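Long-range contact in Serine/threonine-protein kinase Tel1 (Chaetomium thermophilum, PDB 6SKY), which probably phosphorylates serine or threonine followed by glutamine, including in histone H2A, and activates checkpoint signalling as a sensor of DNA damage: residues T2703-F2717 and V2930-A2944. Residues are numbered along the deposited sequence; the frame is centred on the assembly and turned at random.
Sequences TETRIAVYRRVTERF and VSNLAVLYSGWAAYA
Tyr2710, on helix 2703-2714 of the kinase domain, wedges into the C-terminal FATC segment 2930-2944, and its ring makes the largest single contribution to the packing. With CG anti to the backbone N (chi1 178°), the ring leaves the helix pointing into this segment; Ala2934 CA sits 4.2 Å from its centroid in a CH-pi contact, while Val2930 CG1 meets the ring edge 3.7 Å from CD1. Thr2714 CG2, from the same helix, lies over the rim of the opposite face. Further packing flanks this wedge: Ile2707 CG1 lies 3.7 Å from Ala2934 CB, Val2713 CG1 packs on Tyr2943 CB, and the Arg2706 guanidinium lays one face over Val2935 CA, crossing that side chain at about a right angle. The aromatic pair is offset edge-to-face, Tyr2943 turning its edge to the face of Phe2717 with planes at 73°. The polar link is a weak hydrogen bond from Tyr2710 OH to Ala2942 O (3.4 Å). Replacing Tyr2710 with an alanine would probably open a gap between Val2930, Ala2934 and Thr2714 and deprive Ala2942 O of this donor. Between these two segments the joint is thus mainly apolar and aromatic, while Arg2802 and Thr2801 hydrogen-bond Tyr2943 O and Ala2944 O, anchoring the last residues.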
loop_
_atom_site.group_PDB
_atom_site.type_symbol
_atom_site.label_atom_id
_atom_site.label_comp_id
_atom_site.label_asym_id
_atom_site.label_seq_id
_atom_site.Cartn_x
_atom_site.Cartn_y
_atom_site.Cartn_z
ATOM N N THR A 2703 11.194 43.405 7.894
ATOM C CA THR A 2703 10.115 42.528 7.458
ATOM C C THR A 2703 8.802 42.844 8.164
ATOM O O THR A 2703 7.731 42.693 7.571
ATOM C CB THR A 2703 10.527 41.072 7.666
ATOM O OG1 THR A 2703 11.351 40.659 6.571
ATOM C CG2 THR A 2703 9.332 40.163 7.741
ATOM N N GLU A 2704 8.856 43.316 9.405
ATOM C CA GLU A 2704 7.626 43.645 10.115
ATOM C C GLU A 2704 6.880 44.779 9.427
ATOM O O GLU A 2704 5.660 44.715 9.245
ATOM C CB GLU A 2704 7.943 44.010 11.559
ATOM C CG GLU A 2704 8.898 43.050 12.225
ATOM C CD GLU A 2704 10.143 43.738 12.749
ATOM O OE1 GLU A 2704 10.297 44.952 12.507
ATOM O OE2 GLU A 2704 10.965 43.066 13.403
ATOM N N THR A 2705 7.598 45.827 9.035
ATOM C CA THR A 2705 6.949 46.951 8.372
ATOM C C THR A 2705 6.429 46.552 7.001
ATOM O O THR A 2705 5.346 46.983 6.593
ATOM C CB THR A 2705 7.916 48.124 8.267
ATOM O OG1 THR A 2705 8.205 48.615 9.579
ATOM C CG2 THR A 2705 7.319 49.247 7.448
ATOM N N ARG A 2706 7.175 45.714 6.283
ATOM C CA ARG A 2706 6.709 45.241 4.986
ATOM C C ARG A 2706 5.426 44.440 5.120
ATOM O O ARG A 2706 4.481 44.640 4.352
ATOM C CB ARG A 2706 7.791 44.406 4.314
ATOM C CG ARG A 2706 9.019 45.190 3.984
ATOM C CD ARG A 2706 10.050 44.349 3.294
ATOM N NE ARG A 2706 9.754 44.187 1.883
ATOM C CZ ARG A 2706 10.520 43.512 1.036
ATOM N NH1 ARG A 2706 10.177 43.412 -0.239
ATOM N NH2 ARG A 2706 11.629 42.939 1.468
ATOM N N ILE A 2707 5.361 43.541 6.101
ATOM C CA ILE A 2707 4.160 42.734 6.275
ATOM C C ILE A 2707 2.990 43.595 6.728
ATOM O O ILE A 2707 1.847 43.375 6.314
ATOM C CB ILE A 2707 4.428 41.580 7.249
ATOM C CG1 ILE A 2707 5.477 40.642 6.673
ATOM C CG2 ILE A 2707 3.182 40.802 7.479
ATOM C CD1 ILE A 2707 5.667 39.387 7.464
ATOM N N ALA A 2708 3.246 44.596 7.566
ATOM C CA ALA A 2708 2.165 45.476 7.990
ATOM C C ALA A 2708 1.610 46.278 6.823
ATOM O O ALA A 2708 0.389 46.414 6.682
ATOM C CB ALA A 2708 2.652 46.406 9.092
ATOM N N VAL A 2709 2.488 46.807 5.971
ATOM C CA VAL A 2709 2.036 47.556 4.803
ATOM C C VAL A 2709 1.275 46.651 3.848
ATOM O O VAL A 2709 0.273 47.055 3.250
ATOM C CB VAL A 2709 3.230 48.231 4.112
ATOM C CG1 VAL A 2709 2.834 48.740 2.756
ATOM C CG2 VAL A 2709 3.732 49.364 4.958
ATOM N N TYR A 2710 1.722 45.406 3.706
ATOM C CA TYR A 2710 1.036 44.488 2.811
ATOM C C TYR A 2710 -0.358 44.151 3.318
ATOM O O TYR A 2710 -1.310 44.099 2.533
ATOM C CB TYR A 2710 1.863 43.226 2.633
ATOM C CG TYR A 2710 1.204 42.199 1.768
ATOM C CD1 TYR A 2710 0.604 41.091 2.323
ATOM C CD2 TYR A 2710 1.178 42.337 0.399
ATOM C CE1 TYR A 2710 0.004 40.160 1.547
ATOM C CE2 TYR A 2710 0.578 41.406 -0.383
ATOM C CZ TYR A 2710 -0.008 40.320 0.197
ATOM O OH TYR A 2710 -0.619 39.372 -0.573
ATOM N N ARG A 2711 -0.505 43.906 4.620
ATOM C CA ARG A 2711 -1.836 43.660 5.160
ATOM C C ARG A 2711 -2.730 44.876 4.983
ATOM O O ARG A 2711 -3.903 44.749 4.616
ATOM C CB ARG A 2711 -1.757 43.281 6.630
ATOM C CG ARG A 2711 -1.162 41.935 6.889
ATOM C CD ARG A 2711 -1.264 41.609 8.352
ATOM N NE ARG A 2711 -0.402 40.500 8.730
ATOM C CZ ARG A 2711 -0.787 39.232 8.740
ATOM N NH1 ARG A 2711 0.062 38.285 9.099
ATOM N NH2 ARG A 2711 -2.023 38.915 8.388
ATOM N N ARG A 2712 -2.189 46.067 5.234
ATOM C CA ARG A 2712 -2.974 47.281 5.067
ATOM C C ARG A 2712 -3.429 47.457 3.626
ATOM O O ARG A 2712 -4.534 47.942 3.374
ATOM C CB ARG A 2712 -2.156 48.484 5.517
ATOM C CG ARG A 2712 -2.925 49.772 5.595
ATOM C CD ARG A 2712 -2.003 50.967 5.473
ATOM N NE ARG A 2712 -0.642 50.665 5.905
ATOM C CZ ARG A 2712 -0.247 50.621 7.172
ATOM N NH1 ARG A 2712 1.014 50.339 7.465
ATOM N NH2 ARG A 2712 -1.115 50.844 8.147
ATOM N N VAL A 2713 -2.591 47.077 2.666
ATOM C CA VAL A 2713 -2.950 47.266 1.264
ATOM C C VAL A 2713 -3.952 46.218 0.804
ATOM O O VAL A 2713 -4.878 46.529 0.053
ATOM C CB VAL A 2713 -1.687 47.270 0.387
ATOM C CG1 VAL A 2713 -1.917 46.513 -0.895
ATOM C CG2 VAL A 2713 -1.287 48.684 0.076
ATOM N N THR A 2714 -3.804 44.967 1.233
ATOM C CA THR A 2714 -4.771 43.967 0.805
ATOM C C THR A 2714 -6.077 44.032 1.577
ATOM O O THR A 2714 -7.035 43.370 1.182
ATOM C CB THR A 2714 -4.202 42.556 0.911
ATOM O OG1 THR A 2714 -4.033 42.200 2.280
ATOM C CG2 THR A 2714 -2.889 42.468 0.202
ATOM N N GLU A 2715 -6.151 44.794 2.663
ATOM C CA GLU A 2715 -7.456 45.025 3.268
ATOM C C GLU A 2715 -8.304 46.014 2.484
ATOM O O GLU A 2715 -9.501 46.126 2.754
ATOM C CB GLU A 2715 -7.296 45.508 4.704
ATOM C CG GLU A 2715 -7.295 44.378 5.706
ATOM C CD GLU A 2715 -6.683 44.762 7.034
ATOM O OE1 GLU A 2715 -6.286 45.934 7.199
ATOM O OE2 GLU A 2715 -6.593 43.884 7.917
ATOM N N ARG A 2716 -7.718 46.725 1.529
ATOM C CA ARG A 2716 -8.428 47.681 0.691
ATOM C C ARG A 2716 -8.363 47.283 -0.774
ATOM O O ARG A 2716 -8.367 48.134 -1.656
ATOM C CB ARG A 2716 -7.859 49.083 0.870
ATOM C CG ARG A 2716 -7.990 49.635 2.257
ATOM C CD ARG A 2716 -7.747 51.116 2.230
ATOM N NE ARG A 2716 -8.622 51.776 1.269
ATOM C CZ ARG A 2716 -8.470 53.031 0.862
ATOM N NH1 ARG A 2716 -9.311 53.552 -0.017
ATOM N NH2 ARG A 2716 -7.470 53.763 1.331
ATOM N N PHE A 2717 -8.292 45.988 -1.042
ATOM C CA PHE A 2717 -8.152 45.484 -2.400
ATOM C C PHE A 2717 -8.801 44.112 -2.408
ATOM O O PHE A 2717 -8.294 43.192 -1.766
ATOM C CB PHE A 2717 -6.685 45.413 -2.796
ATOM C CG PHE A 2717 -6.430 45.598 -4.256
ATOM C CD1 PHE A 2717 -6.632 46.813 -4.856
ATOM C CD2 PHE A 2717 -5.949 44.564 -5.018
ATOM C CE1 PHE A 2717 -6.385 46.983 -6.186
ATOM C CE2 PHE A 2717 -5.699 44.739 -6.345
ATOM C CZ PHE A 2717 -5.916 45.948 -6.928
ATOM N N VAL A 2930 1.053 34.939 3.913
ATOM C CA VAL A 2930 1.166 36.392 3.892
ATOM C C VAL A 2930 2.585 36.836 4.215
ATOM O O VAL A 2930 3.023 37.901 3.778
ATOM C CB VAL A 2930 0.142 37.009 4.859
ATOM C CG1 VAL A 2930 0.367 38.494 5.011
ATOM C CG2 VAL A 2930 -1.254 36.754 4.357
ATOM N N SER A 2931 3.336 36.033 4.959
ATOM C CA SER A 2931 4.713 36.391 5.245
ATOM C C SER A 2931 5.650 36.091 4.088
ATOM O O SER A 2931 6.781 36.580 4.085
ATOM C CB SER A 2931 5.193 35.662 6.494
ATOM O OG SER A 2931 5.387 34.288 6.239
ATOM N N ASN A 2932 5.219 35.290 3.119
ATOM C CA ASN A 2932 5.990 35.076 1.904
ATOM C C ASN A 2932 5.585 36.019 0.793
ATOM O O ASN A 2932 6.427 36.409 -0.014
ATOM C CB ASN A 2932 5.822 33.645 1.404
ATOM C CG ASN A 2932 6.386 32.640 2.345
ATOM O OD1 ASN A 2932 6.838 32.978 3.429
ATOM N ND2 ASN A 2932 6.364 31.384 1.944
ATOM N N LEU A 2933 4.310 36.382 0.732
ATOM C CA LEU A 2933 3.827 37.279 -0.298
ATOM C C LEU A 2933 4.141 38.731 0.001
ATOM O O LEU A 2933 4.112 39.554 -0.914
ATOM C CB LEU A 2933 2.321 37.105 -0.474
ATOM C CG LEU A 2933 1.826 35.776 -1.032
ATOM C CD1 LEU A 2933 0.336 35.763 -1.027
ATOM C CD2 LEU A 2933 2.325 35.569 -2.430
ATOM N N ALA A 2934 4.443 39.066 1.248
ATOM C CA ALA A 2934 4.682 40.453 1.603
ATOM C C ALA A 2934 6.080 40.918 1.252
ATOM O O ALA A 2934 6.305 42.126 1.150
ATOM C CB ALA A 2934 4.441 40.661 3.090
ATOM N N VAL A 2935 7.015 39.999 1.064
ATOM C CA VAL A 2935 8.397 40.327 0.762
ATOM C C VAL A 2935 8.739 40.024 -0.695
ATOM O O VAL A 2935 9.907 39.932 -1.049
ATOM C CB VAL A 2935 9.354 39.609 1.721
ATOM C CG1 VAL A 2935 9.072 40.031 3.131
ATOM C CG2 VAL A 2935 9.197 38.128 1.588
ATOM N N LEU A 2936 7.735 39.865 -1.544
ATOM C CA LEU A 2936 7.971 39.710 -2.964
ATOM C C LEU A 2936 8.115 41.074 -3.622
ATOM O O LEU A 2936 7.658 42.091 -3.103
ATOM C CB LEU A 2936 6.839 38.927 -3.621
ATOM C CG LEU A 2936 6.782 37.432 -3.342
ATOM C CD1 LEU A 2936 5.542 36.852 -3.924
ATOM C CD2 LEU A 2936 7.969 36.755 -3.929
ATOM N N TYR A 2937 8.769 41.083 -4.777
ATOM C CA TYR A 2937 8.979 42.316 -5.518
ATOM C C TYR A 2937 7.647 42.947 -5.898
ATOM O O TYR A 2937 6.653 42.259 -6.123
ATOM C CB TYR A 2937 9.808 42.032 -6.764
ATOM C CG TYR A 2937 10.090 43.236 -7.609
ATOM C CD1 TYR A 2937 10.699 44.350 -7.074
ATOM C CD2 TYR A 2937 9.772 43.248 -8.951
ATOM C CE1 TYR A 2937 10.962 45.446 -7.843
ATOM C CE2 TYR A 2937 10.036 44.337 -9.725
ATOM C CZ TYR A 2937 10.629 45.434 -9.166
ATOM O OH TYR A 2937 10.890 46.531 -9.942
ATOM N N SER A 2938 7.632 44.277 -5.972
ATOM C CA SER A 2938 6.378 44.990 -6.181
ATOM C C SER A 2938 5.834 44.803 -7.588
ATOM O O SER A 2938 4.622 44.900 -7.795
ATOM C CB SER A 2938 6.565 46.470 -5.892
ATOM O OG SER A 2938 7.274 47.098 -6.936
ATOM N N GLY A 2939 6.700 44.555 -8.570
ATOM C CA GLY A 2939 6.231 44.297 -9.917
ATOM C C GLY A 2939 5.592 42.941 -10.083
ATOM O O GLY A 2939 4.830 42.739 -11.029
ATOM N N TRP A 2940 5.924 42.004 -9.207
ATOM C CA TRP A 2940 5.224 40.740 -9.008
ATOM C C TRP A 2940 4.012 41.084 -8.169
ATOM O O TRP A 2940 4.077 41.104 -6.944
ATOM C CB TRP A 2940 6.137 39.762 -8.288
ATOM C CG TRP A 2940 5.907 38.306 -8.467
ATOM C CD1 TRP A 2940 6.634 37.470 -9.237
ATOM C CD2 TRP A 2940 4.934 37.499 -7.808
ATOM N NE1 TRP A 2940 6.168 36.195 -9.124
ATOM C CE2 TRP A 2940 5.121 36.187 -8.246
ATOM C CE3 TRP A 2940 3.914 37.760 -6.897
ATOM C CZ2 TRP A 2940 4.327 35.143 -7.811
ATOM C CZ3 TRP A 2940 3.133 36.724 -6.470
ATOM C CH2 TRP A 2940 3.340 35.434 -6.925
ATOM N N ALA A 2941 2.896 41.392 -8.813
ATOM C CA ALA A 2941 1.802 42.005 -8.072
ATOM C C ALA A 2941 1.147 41.012 -7.130
ATOM O O ALA A 2941 0.204 40.317 -7.509
ATOM C CB ALA A 2941 0.764 42.570 -9.034
ATOM N N ALA A 2942 1.623 40.949 -5.891
ATOM C CA ALA A 2942 1.117 39.948 -4.967
ATOM C C ALA A 2942 -0.173 40.390 -4.304
ATOM O O ALA A 2942 -0.987 39.546 -3.922
ATOM C CB ALA A 2942 2.167 39.634 -3.911
ATOM N N TYR A 2943 -0.366 41.698 -4.143
ATOM C CA TYR A 2943 -1.631 42.208 -3.632
ATOM C C TYR A 2943 -2.782 41.796 -4.532
ATOM O O TYR A 2943 -3.884 41.519 -4.053
ATOM C CB TYR A 2943 -1.567 43.726 -3.511
ATOM C CG TYR A 2943 -1.137 44.398 -4.781
ATOM C CD1 TYR A 2943 -2.060 44.808 -5.711
ATOM C CD2 TYR A 2943 0.197 44.604 -5.059
ATOM C CE1 TYR A 2943 -1.677 45.399 -6.873
ATOM C CE2 TYR A 2943 0.592 45.199 -6.223
ATOM C CZ TYR A 2943 -0.352 45.596 -7.125
ATOM O OH TYR A 2943 0.028 46.197 -8.296
ATOM N N ALA A 2944 -2.545 41.743 -5.835
ATOM C CA ALA A 2944 -3.567 41.377 -6.796
ATOM C C ALA A 2944 -3.947 39.930 -6.607
ATOM O O ALA A 2944 -3.403 39.046 -7.265
ATOM C CB ALA A 2944 -3.084 41.613 -8.204
ATOM O OXT ALA A 2944 -4.810 39.616 -5.792
#